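Local coordinates for Lmo0131 protein (Listeria monocytogenes, PDB 4Q6J) that is of unproven function but adopts the TIM-barrel fold of EAL domains and probably resembles the phosphodiesterases that hydrolyse cyclic di-GMP, at residues 98-103 with 136-141; 106-111 with 143-148; 4-9 with 47-52; 10-15 with 61-66; 175-180 with 209-214. One frame throughout, in Å; residues are numbered along the deposited sequence.

Overall arrangement
Contact 5 lies in the core of the barrel, where two neighbouring parallel strands share backbone hydrogen bonds and a salt bridge from a buried lysine. Contacts 1 and 2, both partly buried, use helices 102-115 and 136-146; contact 1 adds the end of helix 96-99 and works through an asparagine amide, contact 2 through a histidine ring with apolar partners. Contacts 3 and 4 share helix 8-16: contact 3 is a thin surface contact of side chains, whereas contact 4 is buried and built on an indole face. Contacts 1 and 4 meet at Tyr-98 and Thr-66, and both reach the second subunit.

Contact 1: 98-103 with 136-141. With ACY (acetic acid), chain S; ACY (acetic acid), chain C.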
# COMPACT_ATOMS: atom_id res chain seq x y z
N TYR B 98 -0.37 16.87 3.28
CA TYR B 98 -0.26 18.30 3.58
C TYR B 98 -1.23 19.15 2.73
O TYR B 98 -1.82 20.09 3.21
CB TYR B 98 1.16 18.77 3.34
CG TYR B 98 2.00 18.80 4.56
CD1 TYR B 98 2.13 19.95 5.31
CD2 TYR B 98 2.66 17.67 4.99
CE1 TYR B 98 2.88 19.97 6.45
CE2 TYR B 98 3.43 17.68 6.13
CZ TYR B 98 3.53 18.84 6.85
OH TYR B 98 4.27 18.89 8.00
N VAL B 99 -1.38 18.80 1.45
CA VAL B 99 -2.32 19.50 0.60
C VAL B 99 -3.76 19.34 1.11
O VAL B 99 -4.58 20.25 1.00
CB VAL B 99 -2.18 19.08 -0.89
CG1 VAL B 99 -3.26 19.73 -1.74
CG2 VAL B 99 -0.79 19.44 -1.43
N ALA B 100 -4.04 18.19 1.71
CA ALA B 100 -5.38 17.88 2.18
C ALA B 100 -5.64 18.38 3.59
O ALA B 100 -6.73 18.23 4.12
CB ALA B 100 -5.65 16.40 2.10
N SER B 101 -4.61 18.96 4.21
CA SER B 101 -4.71 19.59 5.52
C SER B 101 -5.11 21.06 5.42
O SER B 101 -4.34 21.88 4.96
CB SER B 101 -3.39 19.48 6.30
OG SER B 101 -3.40 20.28 7.46
N SER B 102 -6.31 21.39 5.86
CA SER B 102 -6.73 22.76 5.81
C SER B 102 -5.88 23.58 6.73
O SER B 102 -5.57 24.71 6.44
CB SER B 102 -8.20 22.90 6.18
OG SER B 102 -8.96 22.19 5.25
N THR B 103 -5.49 23.01 7.85
CA THR B 103 -4.71 23.76 8.79
C THR B 103 -3.35 24.15 8.19
O THR B 103 -2.92 25.30 8.29
CB THR B 103 -4.57 22.98 10.09
OG1 THR B 103 -5.83 22.99 10.78
CG2 THR B 103 -3.54 23.61 10.96
N ALA B 136 -12.18 16.25 -2.05
CA ALA B 136 -12.88 17.53 -1.99
C ALA B 136 -12.18 18.59 -1.12
O ALA B 136 -12.14 19.76 -1.49
CB ALA B 136 -14.28 17.35 -1.55
N ILE B 137 -11.65 18.19 0.03
CA ILE B 137 -10.92 19.11 0.91
C ILE B 137 -9.64 19.58 0.24
O ILE B 137 -9.35 20.77 0.21
CB ILE B 137 -10.53 18.49 2.26
CG1 ILE B 137 -11.73 17.77 2.89
CG2 ILE B 137 -10.05 19.56 3.21
CD1 ILE B 137 -12.80 18.71 3.37
N ALA B 138 -8.88 18.64 -0.31
CA ALA B 138 -7.69 18.97 -1.06
C ALA B 138 -8.04 19.97 -2.18
O ALA B 138 -7.36 20.98 -2.35
CB ALA B 138 -7.10 17.73 -1.62
N ASP B 139 -9.10 19.68 -2.92
CA ASP B 139 -9.57 20.51 -4.02
C ASP B 139 -9.77 21.94 -3.54
O ASP B 139 -9.23 22.87 -4.11
CB ASP B 139 -10.87 19.92 -4.53
CG ASP B 139 -11.38 20.59 -5.77
OD1 ASP B 139 -10.60 21.33 -6.41
OD2 ASP B 139 -12.57 20.36 -6.10
N LYS B 140 -10.52 22.09 -2.45
CA LYS B 140 -10.73 23.40 -1.80
C LYS B 140 -9.48 24.13 -1.29
O LYS B 140 -9.34 25.32 -1.49
CB LYS B 140 -11.73 23.25 -0.66
CG LYS B 140 -12.15 24.57 -0.02
CD LYS B 140 -13.58 24.51 0.48
CE LYS B 140 -14.18 25.92 0.64
NZ LYS B 140 -14.47 26.61 -0.67
N ASN B 141 -8.59 23.40 -0.63
CA ASN B 141 -7.29 23.90 -0.19
C ASN B 141 -6.50 24.52 -1.33
O ASN B 141 -6.00 25.63 -1.22
CB ASN B 141 -6.48 22.77 0.48
CG ASN B 141 -6.96 22.47 1.86
OD1 ASN B 141 -7.70 23.25 2.42
ND2 ASN B 141 -6.55 21.35 2.41
C ACY S . -7.48 19.33 8.50
O ACY S . -7.14 20.46 8.87
OXT ACY S . -7.30 18.33 9.21
CH3 ACY S . -8.09 19.14 7.15
C ACY C . -5.11 19.16 10.42
O ACY C . -6.03 19.80 10.93
OXT ACY C . -4.95 19.11 9.20
CH3 ACY C . -4.18 18.38 11.30
O HOH W 1 -10.18 24.18 3.00
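The carbonyl oxygen of Val-99 accepts a hydrogen bond from the amide nitrogen of Asn-141, with 2.7 Å between O and ND2 and an N-H...O angle of 158°. The oxygen lies close to the amide plane, but the N-H reaches it from somewhat above the carbonyl plane, tilted 25°. This bond falls where helix 96-99 ends. Asn-141 reaches it with CG anti to its carbonyl carbon (chi1 -76°), an arrangement that turns the amide off helix 136-146 and over the turn at Ala-100 and Ser-101. The other end of the amide is held through a water, which donates to Asn-141 OD1 at 2.7 Å and lies 3.2 Å from Ser-102 OG. Both ends of the buried amide are thus engaged, and its rotation is fixed. Beside it the backbones come close, because small residues meet: Ala-100 CB and Ala-138 CB are 4.2 Å apart. Val-99 CG1 extends this apolar patch, 4.3 Å from Ala-138 CB, and the CG2 branch of Ile-137 covers Ser-102 OG at 3.5 Å. Ser-101 is the N-cap of the next helix, its OG bonded to Tyr-104 N; the same OG donates to one acetic acid molecule and Thr-103 N to another, both probably from the crystallisation liquor, and the acetic acid here is also bonded by Ser-101 and Thr-103 of the second subunit. The kink between helices 96-99 and 102-115 is in this way fastened to the start of helix 136-146, with Leu-170 covering Ala-138 and helix 66-83 flanking Tyr-98.

Contact 2: 106-111 with 143-148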
# COMPACT_ATOMS: atom_id res chain seq x y z
N THR B 106 -3.91 26.59 5.08
CA THR B 106 -4.33 27.92 5.50
C THR B 106 -3.13 28.73 5.89
O THR B 106 -2.97 29.85 5.47
CB THR B 106 -5.29 27.85 6.66
OG1 THR B 106 -6.58 27.49 6.14
CG2 THR B 106 -5.38 29.19 7.36
N PHE B 107 -2.25 28.14 6.68
CA PHE B 107 -0.98 28.78 6.93
C PHE B 107 -0.17 29.10 5.67
O PHE B 107 0.47 30.14 5.61
CB PHE B 107 -0.11 27.92 7.82
CG PHE B 107 1.19 28.56 8.11
CD1 PHE B 107 1.24 29.74 8.84
CD2 PHE B 107 2.36 28.04 7.61
CE1 PHE B 107 2.44 30.36 9.11
CE2 PHE B 107 3.55 28.64 7.89
CZ PHE B 107 3.59 29.80 8.63
N LEU B 108 -0.19 28.19 4.70
CA LEU B 108 0.61 28.38 3.51
C LEU B 108 0.03 29.51 2.68
O LEU B 108 0.74 30.34 2.15
CB LEU B 108 0.70 27.09 2.68
CG LEU B 108 1.45 27.28 1.35
CD1 LEU B 108 2.89 27.71 1.56
CD2 LEU B 108 1.41 26.06 0.46
N HIS B 109 -1.28 29.52 2.55
CA HIS B 109 -1.99 30.60 1.88
C HIS B 109 -1.67 31.94 2.51
O HIS B 109 -1.51 32.95 1.81
CB HIS B 109 -3.49 30.35 2.02
CG HIS B 109 -4.32 31.52 1.64
ND1 HIS B 109 -4.41 32.66 2.40
CD2 HIS B 109 -5.12 31.73 0.56
CE1 HIS B 109 -5.21 33.53 1.82
NE2 HIS B 109 -5.66 32.98 0.70
N ASP B 110 -1.62 31.96 3.83
CA ASP B 110 -1.35 33.18 4.57
C ASP B 110 0.09 33.62 4.42
O ASP B 110 0.37 34.80 4.21
CB ASP B 110 -1.59 32.94 6.04
CG ASP B 110 -3.03 32.88 6.38
OD1 ASP B 110 -3.87 32.91 5.46
OD2 ASP B 110 -3.32 32.79 7.58
N TYR B 111 1.00 32.67 4.55
CA TYR B 111 2.40 32.95 4.34
C TYR B 111 2.68 33.43 2.89
O TYR B 111 3.44 34.37 2.67
CB TYR B 111 3.26 31.74 4.71
CG TYR B 111 4.72 32.10 4.73
CD1 TYR B 111 5.47 32.08 3.57
CD2 TYR B 111 5.33 32.50 5.90
CE1 TYR B 111 6.78 32.43 3.57
CE2 TYR B 111 6.64 32.86 5.92
CZ TYR B 111 7.37 32.83 4.74
OH TYR B 111 8.69 33.19 4.75
N ARG B 143 -7.72 25.34 -4.38
CA ARG B 143 -8.45 26.42 -5.03
C ARG B 143 -8.19 27.75 -4.35
O ARG B 143 -8.09 28.77 -5.03
CB ARG B 143 -9.97 26.16 -5.10
CG ARG B 143 -10.45 24.99 -6.00
CD ARG B 143 -11.95 25.15 -6.34
NE ARG B 143 -12.71 23.91 -6.57
CZ ARG B 143 -12.81 23.27 -7.74
NH1 ARG B 143 -13.55 22.17 -7.83
NH2 ARG B 143 -12.16 23.70 -8.81
N LYS B 144 -8.04 27.74 -3.03
CA LYS B 144 -7.78 28.97 -2.27
C LYS B 144 -6.42 29.54 -2.53
O LYS B 144 -6.24 30.76 -2.55
CB LYS B 144 -7.88 28.74 -0.78
CG LYS B 144 -9.30 28.66 -0.32
CD LYS B 144 -9.37 28.13 1.09
CE LYS B 144 -10.80 27.80 1.45
NZ LYS B 144 -10.94 27.52 2.89
N ILE B 145 -5.44 28.67 -2.71
CA ILE B 145 -4.11 29.16 -3.01
C ILE B 145 -4.05 29.57 -4.48
O ILE B 145 -3.41 30.55 -4.84
CB ILE B 145 -3.01 28.15 -2.62
CG1 ILE B 145 -3.00 27.95 -1.10
CG2 ILE B 145 -1.65 28.65 -3.03
CD1 ILE B 145 -1.80 27.22 -0.60
N LYS B 146 -4.76 28.83 -5.33
CA LYS B 146 -4.86 29.20 -6.74
C LYS B 146 -5.50 30.59 -6.91
O LYS B 146 -5.21 31.30 -7.85
CB LYS B 146 -5.65 28.16 -7.54
CG LYS B 146 -4.90 26.83 -7.69
CD LYS B 146 -5.49 25.93 -8.74
CE LYS B 146 -5.13 26.44 -10.13
NZ LYS B 146 -5.43 25.46 -11.20
N ASP B 147 -6.36 30.98 -5.97
CA ASP B 147 -7.00 32.30 -5.99
C ASP B 147 -5.98 33.42 -5.91
O ASP B 147 -6.30 34.55 -6.21
CB ASP B 147 -7.99 32.48 -4.84
CG ASP B 147 -9.26 31.60 -4.98
OD1 ASP B 147 -9.59 31.15 -6.10
OD2 ASP B 147 -9.94 31.39 -3.95
N LEU B 148 -4.75 33.11 -5.49
CA LEU B 148 -3.71 34.11 -5.38
C LEU B 148 -2.85 34.20 -6.65
O LEU B 148 -2.12 35.16 -6.87
CB LEU B 148 -2.84 33.82 -4.14
CG LEU B 148 -3.54 33.81 -2.78
CD1 LEU B 148 -2.68 33.15 -1.70
CD2 LEU B 148 -3.99 35.22 -2.36
O HOH W 2 -7.23 33.35 -1.79
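The imidazole of His-109 carries a methyl group on one face and polar atoms at its edge. Leu-148 CD1 sits 3.9 Å from the ring centroid and 24° off the normal, a CH-pi contact displaced toward the rim, the two side chains crossing at about a right angle. In the ring plane lie the carbonyl oxygen of Lys-144, 3.4 Å from His-109 CD2, and a water. That water is 3.0 Å from NE2 and donates to Lys-144 O at 2.9 Å, so it bridges the two helices. The remaining nitrogen, ND1, donates to Asp-110 OD1 at 3.1 Å, using the anti lone pair of the carboxylate. This neighbour on the same helix fixes the ring's rotation, and a negative charge there would probably polarise the imidazole. Deeper in, the modelled conformer of Ile-145, one of two, places CD1 3.6 Å from Leu-108 CD2; that closeness is less certain than the ring contacts. The principle is a polar outer edge over an apolar inner one. Helices 102-115 and 136-146 stand side by side, and Leu-108 and Ile-145 turn inward together onto Ile-124 of strand 122-127, the strand that lies between them in the chain.

Contact 3: 4-9 with 47-52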
# COMPACT_ATOMS: atom_id res chain seq x y z
N MSE B 4 24.04 2.22 5.65
CA MSE B 4 24.50 3.57 5.54
C MSE B 4 25.97 3.85 5.67
O MSE B 4 26.63 3.50 6.66
CB MSE B 4 23.71 4.50 6.46
CG MSE B 4 23.12 5.70 5.71
SE MSE B 4 23.73 5.94 3.84
CE MSE B 4 22.39 7.31 3.37
N ASP B 5 26.44 4.58 4.67
CA ASP B 5 27.79 5.09 4.59
C ASP B 5 28.04 6.06 5.73
O ASP B 5 29.17 6.25 6.13
CB ASP B 5 28.00 5.79 3.25
CG ASP B 5 29.44 5.77 2.80
OD1 ASP B 5 30.30 5.35 3.59
OD2 ASP B 5 29.71 6.17 1.65
N ILE B 6 27.00 6.71 6.22
CA ILE B 6 27.13 7.53 7.41
C ILE B 6 26.19 7.07 8.53
O ILE B 6 25.22 6.41 8.27
CB ILE B 6 27.01 9.03 7.12
CG1 ILE B 6 25.57 9.44 6.76
CG2 ILE B 6 27.95 9.42 5.99
CD1 ILE B 6 25.33 10.92 6.96
N SER B 7 26.51 7.43 9.77
CA SER B 7 25.74 7.01 10.92
C SER B 7 24.37 7.64 10.91
O SER B 7 24.22 8.76 10.41
CB SER B 7 26.45 7.45 12.19
OG SER B 7 26.29 8.84 12.38
N SER B 8 23.38 7.00 11.50
CA SER B 8 22.10 7.66 11.69
C SER B 8 22.24 8.89 12.60
O SER B 8 21.56 9.89 12.40
CB SER B 8 21.09 6.70 12.31
OG SER B 8 21.62 5.40 12.43
N THR B 9 23.07 8.80 13.63
CA THR B 9 23.30 9.93 14.52
C THR B 9 23.61 11.26 13.83
O THR B 9 22.98 12.26 14.09
CB THR B 9 24.46 9.63 15.44
OG1 THR B 9 24.13 8.53 16.31
CG2 THR B 9 24.81 10.85 16.24
N ALA B 47 27.31 16.72 8.43
CA ALA B 47 28.68 17.08 8.73
C ALA B 47 29.58 16.73 7.57
O ALA B 47 30.47 17.49 7.20
CB ALA B 47 29.14 16.38 9.99
N THR B 48 29.34 15.57 6.97
CA THR B 48 30.30 15.01 6.03
C THR B 48 29.78 14.96 4.59
O THR B 48 30.52 14.59 3.68
CB THR B 48 30.76 13.61 6.50
OG1 THR B 48 29.64 12.72 6.52
CG2 THR B 48 31.37 13.69 7.89
N THR B 49 28.53 15.34 4.37
CA THR B 49 27.94 15.20 3.06
C THR B 49 26.64 15.98 2.93
O THR B 49 26.27 16.72 3.83
CB THR B 49 27.73 13.70 2.72
OG1 THR B 49 27.54 13.52 1.31
CG2 THR B 49 26.55 13.12 3.50
N ILE B 50 25.98 15.82 1.77
CA ILE B 50 24.67 16.40 1.48
C ILE B 50 23.76 15.30 0.96
O ILE B 50 24.07 14.65 -0.04
CB ILE B 50 24.75 17.60 0.47
CG1 ILE B 50 25.78 18.60 0.95
CG2 ILE B 50 23.41 18.31 0.36
CD1 ILE B 50 25.75 19.90 0.28
N LEU B 51 22.65 15.08 1.65
CA LEU B 51 21.72 13.99 1.35
C LEU B 51 20.45 14.45 0.65
O LEU B 51 19.95 15.54 0.92
CB LEU B 51 21.34 13.26 2.65
CG LEU B 51 21.96 11.90 3.03
CD1 LEU B 51 23.43 11.86 2.79
CD2 LEU B 51 21.67 11.56 4.47
N ALA B 52 19.96 13.58 -0.24
CA ALA B 52 18.67 13.69 -0.93
C ALA B 52 17.54 13.04 -0.11
O ALA B 52 17.80 12.11 0.64
CB ALA B 52 18.80 13.04 -2.30
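Ile-6 supplies the largest single share of the touching surface, and each of its branches has its own neighbour. The CG2 methyl lies 3.7 Å from Thr-48 OG1, the two side chains sliding past each other in opposite directions. The longer arm ends in CD1, which is 4.3 Å from Thr-49 CG2 and 4.5 Å from Leu-51 CD2. Its chi1 of 71° sets CG1 between the backbone N and the carbonyl carbon, and so aims the two branches at different residues of 47-52. The same Leu-51 methyl is also approached by CE of the selenomethionine Met-4, from the same segment as Ile-6, at 4.4 Å, but Met-4 is poorly ordered and this edge is loosely defined.

In the next shell, Ile-11 of helix 8-16 packs against both Ile-6 and Leu-51 and fills in between them. Thr-48 OG1 is hydrogen-bonded to Glu-10, so the threonine turns a bonded oxygen to the isoleucine methyl. Thr-46 holds the backbone of Thr-48 and Thr-49 through its hydroxyl, while Leu-51 pairs with Leu-44 of strand 35-45 as part of an antiparallel hairpin. On the opposite segment, Ser-7 is the N-cap of helix 8-16, its OG bonded to Glu-10 N; one glutamate therefore takes part in placing both sides. Farther out, Ser-8 and Thr-9 bond to Glu-215 of the third subunit.

Direct contact between the segments thus consists of sparse, mostly long van der Waals touches at the surface, and the arrangement is probably set largely by polar bonds to residues outside the pair, Glu-10 and Thr-46, and by the helix cap.

Contact 4: 10-15 with 61-66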
# COMPACT_ATOMS: atom_id res chain seq x y z
N GLU B 10 24.60 11.24 12.94
CA GLU B 10 24.98 12.43 12.19
C GLU B 10 23.80 13.01 11.39
O GLU B 10 23.61 14.22 11.32
CB GLU B 10 26.14 12.09 11.27
CG GLU B 10 26.45 13.15 10.27
CD GLU B 10 27.72 12.84 9.48
OE1 GLU B 10 28.48 11.91 9.88
OE2 GLU B 10 27.95 13.53 8.46
N ILE B 11 23.00 12.12 10.81
CA ILE B 11 21.73 12.51 10.17
C ILE B 11 20.75 13.23 11.11
O ILE B 11 20.36 14.35 10.85
CB ILE B 11 21.05 11.30 9.46
CG1 ILE B 11 21.85 10.93 8.21
CG2 ILE B 11 19.60 11.60 9.13
CD1 ILE B 11 21.39 9.72 7.50
N TRP B 12 20.42 12.58 12.22
CA TRP B 12 19.45 13.07 13.17
C TRP B 12 19.91 14.41 13.73
O TRP B 12 19.11 15.28 13.96
CB TRP B 12 19.19 12.03 14.28
CG TRP B 12 18.29 10.92 13.83
CD1 TRP B 12 18.23 10.39 12.59
CD2 TRP B 12 17.30 10.23 14.60
NE1 TRP B 12 17.28 9.42 12.54
CE2 TRP B 12 16.68 9.30 13.76
CE3 TRP B 12 16.86 10.32 15.93
CZ2 TRP B 12 15.68 8.45 14.19
CZ3 TRP B 12 15.86 9.47 16.35
CH2 TRP B 12 15.27 8.56 15.48
N ASP B 13 21.19 14.66 13.96
CA ASP B 13 21.63 15.95 14.46
C ASP B 13 21.49 17.04 13.40
O ASP B 13 21.23 18.20 13.74
CB ASP B 13 23.05 15.90 15.01
CG ASP B 13 23.29 16.96 16.07
OD1 ASP B 13 22.31 17.61 16.51
OD2 ASP B 13 24.46 17.13 16.48
N ALA B 14 21.64 16.69 12.13
CA ALA B 14 21.45 17.67 11.07
C ALA B 14 19.98 18.09 10.97
O ALA B 14 19.64 19.24 10.83
CB ALA B 14 21.96 17.14 9.77
N ILE B 15 19.09 17.13 11.07
CA ILE B 15 17.66 17.41 11.11
C ILE B 15 17.26 18.31 12.30
O ILE B 15 16.37 19.15 12.19
CB ILE B 15 16.92 16.09 11.18
CG1 ILE B 15 16.92 15.41 9.83
CG2 ILE B 15 15.53 16.30 11.61
CD1 ILE B 15 16.53 14.01 9.92
N VAL B 61 10.28 11.75 9.68
CA VAL B 61 9.06 11.21 10.24
C VAL B 61 9.26 10.79 11.70
O VAL B 61 8.58 11.26 12.59
CB VAL B 61 8.59 10.02 9.40
CG1 VAL B 61 7.62 9.16 10.17
CG2 VAL B 61 8.01 10.50 8.07
N LEU B 62 10.24 9.92 11.94
CA LEU B 62 10.56 9.48 13.30
C LEU B 62 10.97 10.61 14.26
O LEU B 62 10.85 10.50 15.49
CB LEU B 62 11.64 8.41 13.25
CG LEU B 62 11.15 7.23 12.41
CD1 LEU B 62 12.28 6.55 11.65
CD2 LEU B 62 10.34 6.23 13.27
N LEU B 63 11.48 11.70 13.70
CA LEU B 63 11.82 12.86 14.50
C LEU B 63 10.69 13.89 14.43
O LEU B 63 10.83 14.99 14.95
CB LEU B 63 13.17 13.46 14.05
CG LEU B 63 14.48 12.91 14.62
CD1 LEU B 63 15.65 13.84 14.32
CD2 LEU B 63 14.38 12.68 16.12
N ASN B 64 9.57 13.49 13.83
CA ASN B 64 8.43 14.38 13.54
C ASN B 64 8.83 15.79 13.07
O ASN B 64 8.31 16.80 13.54
CB ASN B 64 7.40 14.41 14.70
CG ASN B 64 6.61 13.08 14.85
OD1 ASN B 64 5.50 12.93 14.33
ND2 ASN B 64 7.19 12.13 15.59
N ALA B 65 9.77 15.82 12.12
CA ALA B 65 10.35 17.06 11.59
C ALA B 65 9.77 17.52 10.22
O ALA B 65 10.24 18.49 9.63
CB ALA B 65 11.88 16.94 11.50
N THR B 66 8.74 16.82 9.77
CA THR B 66 8.16 17.07 8.46
C THR B 66 7.68 18.52 8.35
O THR B 66 7.76 19.10 7.30
CB THR B 66 7.00 16.12 8.07
OG1 THR B 66 6.05 16.04 9.12
CG2 THR B 66 7.50 14.73 7.74
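Trp-12 and Leu-63 meet because both side chains leave the backbone with CG anti to the carbonyl carbon, at chi1 -78° and -86°. From helix 8-16 the indole is carried out over the end of helix 53-62, and Leu-63 comes back to lie across it. That end is a Schellman motif: Asn-64, with positive phi, is the C-prime residue, its N bonds to Val-61 O at 2.7 Å, and Ala-65 N returns to Ile-60 O. The motif turns the chain sharply, so that Leu-63 and Ala-65, on either side of Asn-64, both face the N-terminal helix.

Leu-63 touches with all of its branched end. CG stands over the six-membered ring of Trp-12, 4.0 Å from its centroid and 20° off the normal, a CH-pi contact shifted toward the rim. The CD2 methyl extends the coverage to the CE3-CZ3 side of that same ring, 3.4 Å from CE3. Leu-62 comes in obliquely at the outer end of the indole, its CB 4.1 Å from Trp-12 CZ2. The whole interface is apolar, and its buried members are Trp-12, Ile-15 and Ala-65.

One turn further along the helix Ile-15 completes the packing and ties it to the barrel: it also touches Leu-44 of strand 35-45 and Tyr-20 of strand 20-29. Leu-184 of the third subunit packs on Trp-12, and Glu-134 of the second subunit packs on Val-61 and Thr-66, so both segments lie close to subunit boundaries. The CG2 methyl of Ile-15 closes the arrangement, lying 3.7 Å from Leu-63 CD1 and the same distance from Ala-65 CB.

Contact 5: 175-180 with 209-214; sequences VKTDMS and VVTEGV
Val-175 O, Val-210 O and Thr-177 O accept three backbone hydrogen bonds between the two segments. Val-210 N donates to Val-175 O at 2.8 Å, Thr-177 N to Val-210 O at 3.0 Å, and Glu-212 N to Thr-177 O at 3.0 Å. Of the three, the bond from Thr-177 runs nearly along the C=O axis (169°). The parallel pairing belongs to the beta-alpha-beta unit completed by helix 189-204, a repeating element of the TIM barrel. Thr-177 OG1 lies 3.3 Å from Thr-211 CG2, the two side chains side by side.

Beyond Thr-211 regular pairing ends though the chains stay close, and waters join them. One water, 2.8 Å from Thr-177 OG1, lies within hydrogen-bonding distance of Asp-178 O and Glu-212 O, with more acceptors near it than it has protons; another donates to Met-179 O and Gly-213 O. Gly-213, with positive phi, lets its chain pass close to Met-179, 3.7 Å from CA to the CB of that selenomethionine.

Lys-176 NZ forms a salt bridge with Glu-212 OE2 at 2.9 Å and is also bonded to Gln-232. OE2 is met from above the carboxylate plane, 49° out of it. The lysine chain bends at chi3, which brings CE alongside Val-210 CB at 3.7 Å before NZ reaches the acid. Glu-39 and Glu-125 make long, weak ion pairs with the same nitrogen.

Valines 175 and 209 and the two threonines face the helices, while Lys-176, beside Val-210, faces the other side and meets Glu-212 at the C-terminal strand ends, where TIM barrels hold their active sites.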
# COMPACT_ATOMS: atom_id res chain seq x y z
N VAL B 175 1.02 18.54 -15.45
CA VAL B 175 1.26 17.12 -15.22
C VAL B 175 2.73 16.82 -15.44
O VAL B 175 3.26 17.14 -16.50
CB VAL B 175 0.43 16.26 -16.18
CG1 VAL B 175 0.98 14.84 -16.27
CG2 VAL B 175 -1.05 16.30 -15.78
N LYS B 176 3.36 16.23 -14.44
CA LYS B 176 4.75 15.83 -14.53
C LYS B 176 4.83 14.31 -14.63
O LYS B 176 4.08 13.57 -13.98
CB LYS B 176 5.53 16.38 -13.32
CG LYS B 176 5.24 17.85 -13.12
CD LYS B 176 6.26 18.57 -12.27
CE LYS B 176 7.62 18.67 -12.95
NZ LYS B 176 8.69 18.83 -11.94
N THR B 177 5.73 13.85 -15.48
CA THR B 177 5.94 12.43 -15.68
C THR B 177 7.34 12.05 -15.27
O THR B 177 8.26 12.84 -15.41
CB THR B 177 5.72 12.07 -17.13
OG1 THR B 177 6.63 12.84 -17.93
CG2 THR B 177 4.29 12.40 -17.53
N ASP B 178 7.52 10.85 -14.75
CA ASP B 178 8.83 10.53 -14.26
C ASP B 178 9.64 9.80 -15.32
O ASP B 178 9.17 9.59 -16.45
CB ASP B 178 8.79 9.82 -12.89
CG ASP B 178 8.31 8.41 -12.97
OD1 ASP B 178 9.15 7.52 -13.22
OD2 ASP B 178 7.11 8.19 -12.72
N MSE B 179 10.86 9.44 -15.00
CA MSE B 179 11.84 9.04 -15.98
C MSE B 179 11.42 7.82 -16.78
O MSE B 179 11.72 7.76 -17.96
CB MSE B 179 13.20 8.90 -15.33
CG MSE B 179 13.54 7.50 -14.90
SE MSE B 179 14.57 6.64 -16.33
CE MSE B 179 16.06 6.35 -15.08
N SER B 180 10.79 6.85 -16.15
CA SER B 180 10.40 5.62 -16.84
C SER B 180 9.43 5.90 -18.00
O SER B 180 9.42 5.22 -19.02
CB SER B 180 9.71 4.69 -15.86
OG SER B 180 8.47 5.24 -15.49
N VAL B 209 2.38 19.77 -19.83
CA VAL B 209 3.07 18.59 -19.36
C VAL B 209 4.55 18.88 -19.18
O VAL B 209 5.15 19.51 -20.06
CB VAL B 209 2.95 17.48 -20.42
CG1 VAL B 209 3.79 16.29 -20.05
CG2 VAL B 209 1.51 17.06 -20.57
N VAL B 210 5.16 18.41 -18.09
CA VAL B 210 6.62 18.45 -17.94
C VAL B 210 7.10 17.01 -17.96
O VAL B 210 6.60 16.21 -17.19
CB VAL B 210 7.11 19.04 -16.58
CG1 VAL B 210 8.63 18.95 -16.50
CG2 VAL B 210 6.67 20.47 -16.38
N THR B 211 8.05 16.65 -18.82
CA THR B 211 8.61 15.31 -18.75
C THR B 211 9.97 15.39 -18.06
O THR B 211 10.87 16.04 -18.57
CB THR B 211 8.75 14.68 -20.16
OG1 THR B 211 9.42 15.58 -21.04
CG2 THR B 211 7.40 14.37 -20.74
N GLU B 212 10.11 14.74 -16.89
CA GLU B 212 11.37 14.67 -16.18
C GLU B 212 12.15 13.45 -16.66
O GLU B 212 11.60 12.58 -17.34
CB GLU B 212 11.16 14.53 -14.68
CG GLU B 212 10.14 15.47 -14.10
CD GLU B 212 10.12 15.41 -12.58
OE1 GLU B 212 11.04 14.82 -11.98
OE2 GLU B 212 9.19 15.95 -11.96
N GLY B 213 13.42 13.39 -16.29
CA GLY B 213 14.24 12.25 -16.64
C GLY B 213 14.72 12.33 -18.07
O GLY B 213 15.13 11.32 -18.63
N VAL B 214 14.69 13.52 -18.67
CA VAL B 214 15.19 13.66 -20.03
C VAL B 214 16.71 13.53 -20.01
O VAL B 214 17.41 14.28 -19.33
CB VAL B 214 14.74 14.99 -20.70
CG1 VAL B 214 15.38 15.13 -22.08
CG2 VAL B 214 13.22 15.01 -20.84
O HOH W 3 9.25 11.81 -18.08
O HOH W 4 14.20 8.79 -19.32